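PDB 7KFL: myosin-17 from Arabidopsis thaliana, which is a class XI plant myosin, a motor protein that probably moves along actin and recognises its cargo through the globular tail domain. Local coordinates for residues L41-F46 with T51-R56; L86-T91 with L153-Q158; C265-G270 with Y347-V352. All blocks are in the same frame, centred on the assembly; numbering follows the deposited sequence.

Overall arrangement
Three contacts sample two ends of an elongated, mostly helical cargo-binding domain. Contacts 1 and 2 are neighbours, their centres about 12 Å apart, and they share one hydrophobic core: F54 CD1 of contact 1 lies 3.3 Å from F155 CG of contact 2, and F46 CZ lies 3.5 Å from L88 CD2. Helix 150-186 thereby meets both the helix 31-43 to 53-65 connection and the end of helix 71-89. Contact 3 is remote, across the centre of the chain, with its centre about 65 Å from that of contact 1 and 56 Å from that of contact 2. The three follow one another along the chain without interleaving.

Contact 1 (L41-F46 with T51-R56); sequences LHWRSF and TSVFDR
The helix-loop-helix connection between helix 31-43 and helix 53-65 is closed by W43, S45 and F46 packing against V53 and F54, with a water joining S45 to T51. It illustrates how a short loop can be held by the side chains at its two ends. R44 leaves the helical conformation with a positive phi, and the chain then turns so that S45 faces the start of the next helix. V53 spreads its two methyls between different partners: CG1 meets S45 CB at 4.0 Å, whereas CG2 lies near the plane of the W43 indole, at its edge, 4.1 Å from CZ3. This split follows from a chi1 of 65°, which sets CG2 anti to the backbone N and CG1 between that N and the carbonyl carbon. CG1 also sits over the centre of one face of the adjoining F54 ring.

The rim of that ring receives the other segment. S45 O approaches the F54 edge close to the ring plane, 3.3 Å from CZ and equally near CE2, so the carbonyl oxygen meets the polarised C-H rim rather than the pi cloud. F46 brings CD1 to within 4.0 Å of F54 CZ, the two side chains crossing at about a right angle. A152 of helix 150-186 touches both phenylalanines, and L40 of helix 31-43 lies against S45, F46, V53 and F54.

The polar part is gathered around T51, whose OG1 accepts a weak but nearly straight capping bond from V53 N (3.3 Å, 173°). The same hydroxyl reaches the water at 2.9 Å, and that water in turn sits 2.7 Å from S45 OG, which also lies in plane at the edge of the W43 indole.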
loop_
_atom_site.group_PDB
_atom_site.type_symbol
_atom_site.label_atom_id
_atom_site.label_comp_id
_atom_site.label_asym_id
_atom_site.label_seq_id
_atom_site.Cartn_x
_atom_site.Cartn_y
_atom_site.Cartn_z
ATOM N N LEU A 41 26.546 18.078 3.460
ATOM C CA LEU A 41 27.653 17.669 4.368
ATOM C C LEU A 41 28.894 18.518 4.056
ATOM O O LEU A 41 29.551 18.978 5.013
ATOM C CB LEU A 41 27.926 16.172 4.184
ATOM C CG LEU A 41 28.485 15.441 5.405
ATOM C CD1 LEU A 41 27.477 15.420 6.546
ATOM C CD2 LEU A 41 28.895 14.023 5.038
ATOM N N HIS A 42 29.175 18.732 2.766
ATOM C CA HIS A 42 30.300 19.560 2.247
ATOM C C HIS A 42 30.133 21.011 2.719
ATOM O O HIS A 42 31.083 21.544 3.330
ATOM C CB HIS A 42 30.375 19.446 0.715
ATOM C CG HIS A 42 31.532 20.163 0.100
ATOM N ND1 HIS A 42 32.842 19.766 0.303
ATOM C CD2 HIS A 42 31.584 21.235 -0.722
ATOM C CE1 HIS A 42 33.649 20.571 -0.358
ATOM N NE2 HIS A 42 32.901 21.480 -0.997
ATOM N N TRP A 43 28.962 21.607 2.467
ATOM C CA TRP A 43 28.639 23.027 2.778
ATOM C C TRP A 43 28.369 23.217 4.279
ATOM O O TRP A 43 28.317 24.384 4.714
ATOM C CB TRP A 43 27.440 23.505 1.948
ATOM C CG TRP A 43 27.632 23.412 0.465
ATOM C CD1 TRP A 43 28.801 23.539 -0.228
ATOM C CD2 TRP A 43 26.605 23.201 -0.521
ATOM N NE1 TRP A 43 28.576 23.406 -1.572
ATOM C CE2 TRP A 43 27.238 23.200 -1.782
ATOM C CE3 TRP A 43 25.220 23.005 -0.462
ATOM C CZ2 TRP A 43 26.531 23.013 -2.969
ATOM C CZ3 TRP A 43 24.520 22.823 -1.635
ATOM C CH2 TRP A 43 25.169 22.828 -2.871
ATOM N N ARG A 44 28.191 22.123 5.027
ATOM C CA ARG A 44 27.824 22.121 6.471
ATOM C C ARG A 44 26.455 22.797 6.634
ATOM O O ARG A 44 26.290 23.578 7.585
ATOM C CB ARG A 44 28.917 22.802 7.304
ATOM C CG ARG A 44 30.299 22.186 7.140
ATOM C CD ARG A 44 31.392 23.016 7.789
ATOM N NE ARG A 44 31.220 23.153 9.233
ATOM C CZ ARG A 44 31.704 22.319 10.155
ATOM N NH1 ARG A 44 32.409 21.253 9.806
ATOM N NH2 ARG A 44 31.475 22.557 11.436
ATOM N N SER A 45 25.509 22.484 5.740
ATOM C CA SER A 45 24.146 23.077 5.674
ATOM C C SER A 45 23.286 22.586 6.845
ATOM O O SER A 45 22.271 23.243 7.147
ATOM C CB SER A 45 23.483 22.770 4.356
ATOM O OG SER A 45 24.138 23.441 3.292
ATOM N N PHE A 46 23.667 21.469 7.471
ATOM C CA PHE A 46 22.991 20.915 8.671
ATOM C C PHE A 46 23.304 21.791 9.892
ATOM O O PHE A 46 22.544 21.719 10.873
ATOM C CB PHE A 46 23.397 19.457 8.907
ATOM C CG PHE A 46 23.003 18.492 7.814
ATOM C CD1 PHE A 46 21.711 18.470 7.308
ATOM C CD2 PHE A 46 23.921 17.588 7.301
ATOM C CE1 PHE A 46 21.353 17.577 6.309
ATOM C CE2 PHE A 46 23.561 16.695 6.303
ATOM C CZ PHE A 46 22.278 16.691 5.808
ATOM N N THR A 51 19.075 29.051 5.958
ATOM C CA THR A 51 19.457 28.691 4.563
ATOM C C THR A 51 18.209 28.307 3.762
ATOM O O THR A 51 17.248 27.805 4.376
ATOM C CB THR A 51 20.485 27.551 4.528
ATOM O OG1 THR A 51 20.798 27.273 3.162
ATOM C CG2 THR A 51 20.003 26.283 5.198
ATOM N N SER A 52 18.257 28.508 2.441
ATOM C CA SER A 52 17.161 28.228 1.474
ATOM C C SER A 52 17.337 26.845 0.832
ATOM O O SER A 52 16.394 26.395 0.155
ATOM C CB SER A 52 17.094 29.301 0.416
ATOM O OG SER A 52 16.538 30.499 0.938
ATOM N N VAL A 53 18.494 26.200 1.026
ATOM C CA VAL A 53 18.872 24.930 0.334
ATOM C C VAL A 53 17.775 23.882 0.555
ATOM O O VAL A 53 17.358 23.253 -0.435
ATOM C CB VAL A 53 20.255 24.414 0.779
ATOM C CG1 VAL A 53 20.294 24.013 2.247
ATOM C CG2 VAL A 53 20.728 23.265 -0.101
ATOM N N PHE A 54 17.316 23.717 1.798
ATOM C CA PHE A 54 16.332 22.679 2.204
ATOM C C PHE A 54 14.986 22.949 1.522
ATOM O O PHE A 54 14.416 22.010 0.943
ATOM C CB PHE A 54 16.195 22.639 3.726
ATOM C CG PHE A 54 17.462 22.269 4.451
ATOM C CD1 PHE A 54 18.048 21.027 4.267
ATOM C CD2 PHE A 54 18.072 23.161 5.320
ATOM C CE1 PHE A 54 19.215 20.687 4.933
ATOM C CE2 PHE A 54 19.239 22.820 5.985
ATOM C CZ PHE A 54 19.808 21.583 5.791
ATOM N N ASP A 55 14.504 24.194 1.588
ATOM C CA ASP A 55 13.244 24.646 0.937
ATOM C C ASP A 55 13.278 24.289 -0.554
ATOM O O ASP A 55 12.253 23.800 -1.068
ATOM C CB ASP A 55 13.022 26.152 1.108
ATOM C CG ASP A 55 12.426 26.553 2.447
ATOM O OD1 ASP A 55 11.980 25.652 3.189
ATOM O OD2 ASP A 55 12.406 27.765 2.732
ATOM N N ARG A 56 14.417 24.519 -1.210
ATOM C CA ARG A 56 14.575 24.389 -2.682
ATOM C C ARG A 56 14.592 22.910 -3.079
ATOM O O ARG A 56 14.036 22.591 -4.149
ATOM C CB ARG A 56 15.835 25.132 -3.132
ATOM C CG ARG A 56 15.741 26.637 -2.928
ATOM C CD ARG A 56 16.467 27.430 -3.991
ATOM N NE ARG A 56 16.013 27.101 -5.336
ATOM C CZ ARG A 56 16.605 27.504 -6.454
ATOM N NH1 ARG A 56 17.685 28.266 -6.400
ATOM N NH2 ARG A 56 16.114 27.144 -7.627
HETATM O O HOH W 1 23.461 26.073 3.277
#

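Contact 2 (L86-T91 with L153-Q158); sequences LLLQRT and LLFKQQ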
loop_
_atom_site.group_PDB
_atom_site.type_symbol
_atom_site.label_atom_id
_atom_site.label_comp_id
_atom_site.label_asym_id
_atom_site.label_seq_id
_atom_site.Cartn_x
_atom_site.Cartn_y
_atom_site.Cartn_z
ATOM N N LEU A 86 16.944 8.054 5.573
ATOM C CA LEU A 86 17.774 7.018 6.249
ATOM C C LEU A 86 19.106 7.648 6.679
ATOM O O LEU A 86 19.516 7.425 7.835
ATOM C CB LEU A 86 17.976 5.836 5.287
ATOM C CG LEU A 86 18.743 4.615 5.808
ATOM C CD1 LEU A 86 20.180 4.603 5.307
ATOM C CD2 LEU A 86 18.706 4.506 7.325
ATOM N N LEU A 87 19.732 8.433 5.795
ATOM C CA LEU A 87 21.015 9.140 6.059
ATOM C C LEU A 87 20.786 10.210 7.133
ATOM O O LEU A 87 21.560 10.231 8.112
ATOM C CB LEU A 87 21.539 9.761 4.759
ATOM C CG LEU A 87 21.870 8.781 3.635
ATOM C CD1 LEU A 87 21.944 9.496 2.294
ATOM C CD2 LEU A 87 23.167 8.040 3.919
ATOM N N LEU A 88 19.758 11.049 6.958
ATOM C CA LEU A 88 19.358 12.121 7.912
ATOM C C LEU A 88 19.066 11.516 9.292
ATOM O O LEU A 88 19.491 12.119 10.293
ATOM C CB LEU A 88 18.126 12.858 7.375
ATOM C CG LEU A 88 18.333 13.699 6.115
ATOM C CD1 LEU A 88 17.086 14.512 5.806
ATOM C CD2 LEU A 88 19.540 14.615 6.241
ATOM N N GLN A 89 18.364 10.377 9.335
ATOM C CA GLN A 89 17.958 9.673 10.585
ATOM C C GLN A 89 19.201 9.265 11.385
ATOM O O GLN A 89 19.140 9.335 12.626
ATOM C CB GLN A 89 17.100 8.449 10.256
ATOM C CG GLN A 89 16.745 7.588 11.464
ATOM C CD GLN A 89 15.836 8.285 12.447
ATOM O OE1 GLN A 89 15.103 9.211 12.100
ATOM N NE2 GLN A 89 15.866 7.835 13.691
ATOM N N ARG A 90 20.275 8.853 10.704
ATOM C CA ARG A 90 21.520 8.323 11.325
ATOM C C ARG A 90 22.562 9.438 11.499
ATOM O O ARG A 90 23.637 9.140 12.055
ATOM C CB ARG A 90 22.100 7.192 10.470
ATOM C CG ARG A 90 21.244 5.934 10.423
ATOM C CD ARG A 90 21.886 4.849 9.576
ATOM N NE ARG A 90 21.038 3.671 9.414
ATOM C CZ ARG A 90 21.328 2.620 8.646
ATOM N NH1 ARG A 90 22.454 2.581 7.952
ATOM N NH2 ARG A 90 20.482 1.607 8.569
ATOM N N THR A 91 22.263 10.667 11.060
ATOM C CA THR A 91 23.211 11.816 11.032
ATOM C C THR A 91 22.770 12.899 12.028
ATOM O O THR A 91 23.504 13.126 13.008
ATOM C CB THR A 91 23.342 12.375 9.609
ATOM O OG1 THR A 91 23.901 11.346 8.792
ATOM C CG2 THR A 91 24.210 13.612 9.523
ATOM N N LEU A 153 16.364 20.322 10.939
ATOM C CA LEU A 153 15.375 19.499 11.691
ATOM C C LEU A 153 13.994 19.643 11.042
ATOM O O LEU A 153 13.258 18.633 11.003
ATOM C CB LEU A 153 15.340 19.937 13.158
ATOM C CG LEU A 153 16.635 19.731 13.943
ATOM C CD1 LEU A 153 16.529 20.356 15.326
ATOM C CD2 LEU A 153 16.991 18.255 14.052
ATOM N N LEU A 154 13.662 20.846 10.559
ATOM C CA LEU A 154 12.402 21.130 9.818
ATOM C C LEU A 154 12.407 20.349 8.501
ATOM O O LEU A 154 11.332 19.860 8.102
ATOM C CB LEU A 154 12.280 22.634 9.553
ATOM C CG LEU A 154 11.009 23.070 8.821
ATOM C CD1 LEU A 154 9.777 22.821 9.675
ATOM C CD2 LEU A 154 11.084 24.532 8.411
ATOM N N PHE A 155 13.573 20.253 7.853
ATOM C CA PHE A 155 13.761 19.581 6.539
ATOM C C PHE A 155 13.480 18.081 6.675
ATOM O O PHE A 155 12.764 17.534 5.812
ATOM C CB PHE A 155 15.170 19.819 5.994
ATOM C CG PHE A 155 15.468 19.063 4.726
ATOM C CD1 PHE A 155 14.785 19.349 3.553
ATOM C CD2 PHE A 155 16.424 18.057 4.704
ATOM C CE1 PHE A 155 15.056 18.649 2.387
ATOM C CE2 PHE A 155 16.693 17.361 3.536
ATOM C CZ PHE A 155 16.010 17.656 2.380
ATOM N N LYS A 156 14.033 17.434 7.707
ATOM C CA LYS A 156 13.800 15.993 7.999
ATOM C C LYS A 156 12.292 15.761 8.162
ATOM O O LYS A 156 11.778 14.784 7.595
ATOM C CB LYS A 156 14.574 15.556 9.248
ATOM C CG LYS A 156 14.254 14.149 9.735
ATOM C CD LYS A 156 15.346 13.533 10.581
ATOM C CE LYS A 156 14.834 12.458 11.515
ATOM N NZ LYS A 156 14.174 13.039 12.710
ATOM N N GLN A 157 11.620 16.648 8.900
ATOM C CA GLN A 157 10.157 16.614 9.154
ATOM C C GLN A 157 9.399 16.831 7.836
ATOM O O GLN A 157 8.449 16.067 7.577
ATOM C CB GLN A 157 9.809 17.662 10.211
ATOM C CG GLN A 157 8.319 17.922 10.371
ATOM C CD GLN A 157 8.068 18.921 11.473
ATOM O OE1 GLN A 157 8.609 18.802 12.574
ATOM N NE2 GLN A 157 7.250 19.921 11.184
ATOM N N GLN A 158 9.798 17.827 7.039
ATOM C CA GLN A 158 9.167 18.146 5.728
ATOM C C GLN A 158 9.406 16.994 4.741
ATOM O O GLN A 158 8.456 16.636 4.013
ATOM C CB GLN A 158 9.696 19.473 5.176
ATOM C CG GLN A 158 9.063 20.695 5.828
ATOM C CD GLN A 158 9.548 21.999 5.242
ATOM O OE1 GLN A 158 10.317 22.030 4.285
ATOM N NE2 GLN A 158 9.091 23.099 5.813
#
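L88 reaches F155 because CD1 continues its side chain straight outward, anti to CA (chi2 -172°), while Q89 and K156 meet through bends: Q89 folds at chi2 (67°) and K156 turns at chi4 (-78°), after a nearly extended run of methylenes. The pairing is a worked case of a helix interface that is apolar on one side and polar on the other. On the apolar side L88 CD1 lies 3.7 Å from F155 CE2 and 3.8 Å from F155 CD2, so one methyl is shared by two neighbouring ring carbons. The ring is met obliquely, and the two side chains cross at about a right angle. L88 also lines the root of K156: its CD1 is 4.2 Å from K156 CA, and its CB is 4.3 Å from K156 CD. The lysine thus lends its aliphatic length to the apolar packing before its charged end turns away.

At that end Q89 OE1 touches K156 CE at 3.3 Å, with NZ farther off at 4.0 Å. The amide oxygen therefore faces the methylene beside the ammonium group, an approach that is probably favourable electrostatically although it forms no hydrogen bond.

Farther along the chain T91 OG1 donates to L87 O at 2.7 Å from well above the carbonyl plane, and the same hydroxyl is bonded to Y37 OH, so two hydrogen bonds hold the T91 side chain.

Around this pair, F155 packs on I57 and I58 of helix 53-65, and L86 and Q89 touch the C-terminal helix 388-393. Past T91, whose backbone bonds to V146, strand 92-93 runs parallel to strand 146-147, which precedes helix 150-186.

Contact 3 (C265-G270 with Y347-V352); sequences CSFSNG and YGTHSV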
loop_
_atom_site.group_PDB
_atom_site.type_symbol
_atom_site.label_atom_id
_atom_site.label_comp_id
_atom_site.label_asym_id
_atom_site.label_seq_id
_atom_site.Cartn_x
_atom_site.Cartn_y
_atom_site.Cartn_z
ATOM N N CYS A 265 -24.225 -12.887 -3.520
ATOM C CA CYS A 265 -24.375 -13.853 -2.400
ATOM C C CYS A 265 -24.999 -15.149 -2.936
ATOM O O CYS A 265 -26.084 -15.529 -2.469
ATOM C CB CYS A 265 -25.196 -13.238 -1.274
ATOM S SG CYS A 265 -24.705 -13.830 0.367
ATOM N N SER A 266 -24.327 -15.791 -3.896
ATOM C CA SER A 266 -24.775 -17.038 -4.570
ATOM C C SER A 266 -23.624 -18.048 -4.612
ATOM O O SER A 266 -22.474 -17.656 -4.336
ATOM C CB SER A 266 -25.299 -16.755 -5.955
ATOM O OG SER A 266 -24.282 -16.215 -6.786
ATOM N N PHE A 267 -23.934 -19.301 -4.944
ATOM C CA PHE A 267 -22.940 -20.390 -5.109
ATOM C C PHE A 267 -22.057 -20.079 -6.321
ATOM O O PHE A 267 -20.816 -20.132 -6.185
ATOM C CB PHE A 267 -23.623 -21.747 -5.274
ATOM C CG PHE A 267 -22.671 -22.908 -5.161
ATOM C CD1 PHE A 267 -21.877 -23.284 -6.235
ATOM C CD2 PHE A 267 -22.545 -23.606 -3.970
ATOM C CE1 PHE A 267 -20.990 -24.344 -6.122
ATOM C CE2 PHE A 267 -21.660 -24.666 -3.861
ATOM C CZ PHE A 267 -20.882 -25.031 -4.936
ATOM N N SER A 268 -22.685 -19.758 -7.457
ATOM C CA SER A 268 -22.021 -19.503 -8.764
ATOM C C SER A 268 -21.033 -18.337 -8.631
ATOM O O SER A 268 -19.943 -18.418 -9.233
ATOM C CB SER A 268 -23.028 -19.251 -9.862
ATOM O OG SER A 268 -23.572 -17.943 -9.769
ATOM N N ASN A 269 -21.394 -17.299 -7.868
ATOM C CA ASN A 269 -20.528 -16.109 -7.650
ATOM C C ASN A 269 -19.402 -16.466 -6.671
ATOM O O ASN A 269 -18.319 -15.857 -6.775
ATOM C CB ASN A 269 -21.314 -14.887 -7.174
ATOM C CG ASN A 269 -20.525 -13.609 -7.370
ATOM O OD1 ASN A 269 -20.217 -13.235 -8.500
ATOM N ND2 ASN A 269 -20.159 -12.952 -6.282
ATOM N N GLY A 270 -19.648 -17.407 -5.754
ATOM C CA GLY A 270 -18.615 -17.979 -4.870
ATOM C C GLY A 270 -17.515 -18.641 -5.681
ATOM O O GLY A 270 -16.329 -18.391 -5.387
ATOM N N TYR A 347 -27.254 -24.857 -8.852
ATOM C CA TYR A 347 -27.254 -26.196 -8.203
ATOM C C TYR A 347 -28.509 -26.387 -7.340
ATOM O O TYR A 347 -28.810 -27.547 -6.996
ATOM C CB TYR A 347 -25.996 -26.382 -7.350
ATOM C CG TYR A 347 -24.703 -26.407 -8.125
ATOM C CD1 TYR A 347 -24.168 -25.246 -8.660
ATOM C CD2 TYR A 347 -24.003 -27.588 -8.314
ATOM C CE1 TYR A 347 -22.977 -25.257 -9.369
ATOM C CE2 TYR A 347 -22.810 -27.617 -9.020
ATOM C CZ TYR A 347 -22.296 -26.447 -9.551
ATOM O OH TYR A 347 -21.122 -26.462 -10.248
ATOM N N GLY A 348 -29.204 -25.299 -6.987
ATOM C CA GLY A 348 -30.427 -25.325 -6.160
ATOM C C GLY A 348 -30.160 -25.780 -4.732
ATOM O O GLY A 348 -31.103 -26.297 -4.098
ATOM N N THR A 349 -28.931 -25.599 -4.235
ATOM C CA THR A 349 -28.524 -25.938 -2.843
ATOM C C THR A 349 -29.088 -24.877 -1.893
ATOM O O THR A 349 -29.233 -23.715 -2.325
ATOM C CB THR A 349 -26.999 -26.062 -2.706
ATOM O OG1 THR A 349 -26.404 -24.810 -3.050
ATOM C CG2 THR A 349 -26.417 -27.159 -3.570
ATOM N N HIS A 350 -29.402 -25.268 -0.655
ATOM C CA HIS A 350 -30.004 -24.388 0.383
ATOM C C HIS A 350 -28.901 -23.811 1.277
ATOM O O HIS A 350 -27.738 -24.250 1.154
ATOM C CB HIS A 350 -31.069 -25.145 1.190
ATOM C CG HIS A 350 -32.179 -25.694 0.357
ATOM N ND1 HIS A 350 -32.849 -26.855 0.690
ATOM C CD2 HIS A 350 -32.723 -25.260 -0.802
ATOM C CE1 HIS A 350 -33.765 -27.107 -0.222
ATOM N NE2 HIS A 350 -33.706 -26.145 -1.150
ATOM N N SER A 351 -29.270 -22.863 2.142
ATOM C CA SER A 351 -28.374 -22.185 3.115
ATOM C C SER A 351 -28.189 -23.073 4.353
ATOM O O SER A 351 -28.538 -24.267 4.284
ATOM C CB SER A 351 -28.918 -20.828 3.482
ATOM O OG SER A 351 -27.964 -20.091 4.228
ATOM N N VAL A 352 -27.645 -22.506 5.433
ATOM C CA VAL A 352 -27.515 -23.170 6.767
ATOM C C VAL A 352 -28.923 -23.375 7.342
ATOM O O VAL A 352 -29.852 -22.665 6.899
ATOM C CB VAL A 352 -26.614 -22.363 7.725
ATOM C CG1 VAL A 352 -25.188 -22.264 7.204
ATOM C CG2 VAL A 352 -27.169 -20.977 8.024
#
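The Y347 ring carries F267 over one face, with F267 CE1 3.9 Å above its plane and displaced toward the rim. The two ring planes are inclined at 44° with centroids 4.8 Å apart, an oblique aromatic pair that is neither a parallel stack nor an edge-to-face one. The touching sides are F267 CD1 and CE1 on one ring and Y347 CD1 and CE1 on the other; CD1 of F267 comes within 3.9 Å of Y347 CE1. Across the F267 ring, CD2 lies 4.1 Å from T349 OG1, again obliquely. F267 has CG anti to its own backbone N (chi1 -168°), which carries the ring out from the helix toward the loop.

The loop has its own organiser. D344 accepts from Y347 N through OD1 and is bonded through OD2 to T349 OG1, which also pairs with Y342 OH; one carboxylate thereby ties the Y347 backbone and the T349 side chain, the two loop residues of this segment that touch F267. Replacing F267 by an alanine would probably open a gap beside T349 and leave the Y347 ring without the neighbour over its face, freer to turn.

F267 is the first residue of helix 267-287 and packs against a loop about 80 residues later in the chain. S266 is the N-cap of this helix, its OG accepting from N269 N at 3.3 Å, and C265 is tied by a backbone hydrogen bond to W343. The arrangement joins a capped helix start within the DIL region to the loop between helices 332-341 and 354-369, as part of the predominantly helical globular tail characteristic of class V and class XI myosins.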